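Local coordinates for siderophore-interacting protein (Aeromonas hydrophila, PDB 6K2L) that binds flavin-adenine dinucleotide and probably reduces the iron of ferric siderophores, releasing it for use by the cell, at residues Pro33-Tyr38 with Arg86-Glu91. The protein carries 1 engineered substitution. Numbering follows the deposited sequence.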
# COMPACT_ATOMS: atom_id res chain seq x y z
N PRO A 33 15.98 -8.12 10.36
CA PRO A 33 15.67 -7.10 11.37
C PRO A 33 16.03 -5.69 10.91
O PRO A 33 15.48 -4.72 11.45
CB PRO A 33 16.52 -7.54 12.57
CG PRO A 33 16.64 -9.05 12.37
CD PRO A 33 16.82 -9.20 10.89
N GLU A 34 16.89 -5.55 9.92
CA GLU A 34 17.17 -4.27 9.28
C GLU A 34 15.98 -3.71 8.49
O GLU A 34 16.08 -2.60 7.95
CB GLU A 34 18.36 -4.43 8.35
CG GLU A 34 19.69 -4.02 8.94
CD GLU A 34 20.80 -4.17 7.94
OE1 GLU A 34 21.07 -5.33 7.51
OE2 GLU A 34 21.37 -3.12 7.54
N LEU A 35 14.87 -4.45 8.36
CA LEU A 35 13.70 -3.94 7.66
C LEU A 35 12.80 -3.08 8.55
O LEU A 35 11.87 -2.46 8.03
CB LEU A 35 12.89 -5.10 7.07
CG LEU A 35 13.58 -5.78 5.88
CD1 LEU A 35 12.70 -6.85 5.29
CD2 LEU A 35 13.98 -4.72 4.85
N ALA A 36 13.09 -3.01 9.85
CA ALA A 36 12.22 -2.33 10.80
C ALA A 36 12.10 -0.83 10.51
O ALA A 36 11.03 -0.24 10.66
CB ALA A 36 12.71 -2.57 12.22
N ASP A 37 13.19 -0.19 10.09
CA ASP A 37 13.13 1.23 9.75
C ASP A 37 13.07 1.47 8.23
O ASP A 37 13.27 2.61 7.78
CB ASP A 37 14.32 1.97 10.35
CG ASP A 37 15.62 1.31 10.01
OD1 ASP A 37 15.54 0.21 9.43
OD2 ASP A 37 16.70 1.86 10.31
N TYR A 38 12.82 0.43 7.45
CA TYR A 38 12.77 0.59 6.00
C TYR A 38 11.59 1.48 5.63
O TYR A 38 10.49 1.27 6.14
CB TYR A 38 12.64 -0.78 5.33
CG TYR A 38 12.96 -0.77 3.85
CD1 TYR A 38 14.27 -0.84 3.40
CD2 TYR A 38 11.95 -0.71 2.90
CE1 TYR A 38 14.55 -0.83 2.04
CE2 TYR A 38 12.22 -0.70 1.56
CZ TYR A 38 13.52 -0.76 1.13
OH TYR A 38 13.80 -0.73 -0.21
N ARG A 86 7.12 -5.81 -4.44
CA ARG A 86 5.74 -6.29 -4.64
C ARG A 86 4.88 -6.05 -3.40
O ARG A 86 3.77 -5.54 -3.51
CB ARG A 86 5.73 -7.78 -5.01
CG ARG A 86 4.34 -8.42 -5.04
CD ARG A 86 3.51 -7.91 -6.21
NE ARG A 86 2.13 -8.40 -6.21
CZ ARG A 86 1.18 -7.90 -5.43
NH1 ARG A 86 1.50 -6.92 -4.57
NH2 ARG A 86 -0.06 -8.38 -5.48
N ALA A 87 5.37 -6.41 -2.20
CA ALA A 87 4.68 -6.04 -0.97
C ALA A 87 5.69 -5.85 0.16
O ALA A 87 6.80 -6.37 0.09
CB ALA A 87 3.63 -7.08 -0.57
N PHE A 88 5.31 -5.13 1.20
CA PHE A 88 6.21 -4.93 2.33
C PHE A 88 5.39 -4.93 3.62
O PHE A 88 4.46 -4.14 3.75
CB PHE A 88 7.01 -3.62 2.21
CG PHE A 88 7.81 -3.29 3.44
CD1 PHE A 88 8.84 -4.12 3.87
CD2 PHE A 88 7.51 -2.15 4.18
CE1 PHE A 88 9.56 -3.82 5.04
CE2 PHE A 88 8.24 -1.83 5.35
CZ PHE A 88 9.25 -2.66 5.78
N ARG A 89 5.74 -5.82 4.55
CA ARG A 89 5.06 -5.98 5.84
C ARG A 89 6.06 -5.65 6.95
O ARG A 89 6.89 -6.48 7.34
CB ARG A 89 4.50 -7.40 5.99
CG ARG A 89 3.39 -7.70 4.99
CD ARG A 89 2.94 -9.16 5.02
NE ARG A 89 3.98 -10.11 4.63
CZ ARG A 89 4.22 -10.49 3.37
NH1 ARG A 89 3.51 -9.99 2.37
NH2 ARG A 89 5.19 -11.38 3.11
N ARG A 90 6.00 -4.40 7.43
CA ARG A 90 6.96 -3.92 8.42
C ARG A 90 6.95 -4.77 9.68
O ARG A 90 8.01 -5.20 10.16
CB ARG A 90 6.65 -2.47 8.76
CG ARG A 90 7.78 -1.77 9.45
CD ARG A 90 7.36 -0.38 9.84
NE ARG A 90 7.30 0.50 8.68
CZ ARG A 90 8.37 0.90 8.00
NH1 ARG A 90 9.57 0.48 8.36
NH2 ARG A 90 8.24 1.70 6.96
N GLU A 91 5.75 -5.01 10.24
CA GLU A 91 5.64 -5.77 11.48
C GLU A 91 6.29 -7.15 11.35
O GLU A 91 7.03 -7.59 12.24
CB GLU A 91 4.17 -5.89 11.89
CG GLU A 91 3.92 -6.46 13.29
CD GLU A 91 2.58 -6.00 13.89
OE1 GLU A 91 2.38 -4.77 14.03
OE2 GLU A 91 1.74 -6.86 14.24
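Phe88, near the end of strand 79-89 of the antiparallel barrel in the FAD-binding domain, and Arg90, just past it, meet the type I beta turn Leu35-Tyr38, in the loop that leads from strand 25-31 to strand 46-51. The pairing illustrates how a turn can be fastened by its backbone carbonyls while two of its side chains, Leu35 and Tyr38, join the apolar packing. Among the polar contacts, Arg90 NH1 donates to Ala36 O at 2.8 Å, a bent bond (133° at the hydrogen) whose donor stands above the carbonyl plane. The guanidinium also approaches Tyr38 O, but the modelled spacing there is too tight to be trusted in detail. Arg90 runs out extended through its first two torsions and then bends at chi3 (-74°), which brings the guanidinium to the turn, and Phe40 adds a cation-pi partner.

The aromatic contacts centre on Phe88. Tyr38 directs its ring edge at one face of Phe88, with centroids 5.6 Å apart and planes at 57°, an inclined edge-to-face pair. The far end of the tyrosine, its OH, is hydrogen-bonded with Ser124 O. Phe88 CE2 in turn lies over the centre of the Arg90 guanidinium, 3.8 Å from its plane.

Apolar packing completes the join: Tyr38 CB touches Phe88 CZ at 3.9 Å, Leu35 CB lies 4.1 Å from Phe88 CE1, and Leu95 of strand 94-100 contacts Leu35, Tyr38 and Phe88. A polar atom also meets this ring: Leu35 O, which accepts the turn's own bond from Tyr38 N, lies at its edge, 3.5 Å from Phe88 CZ.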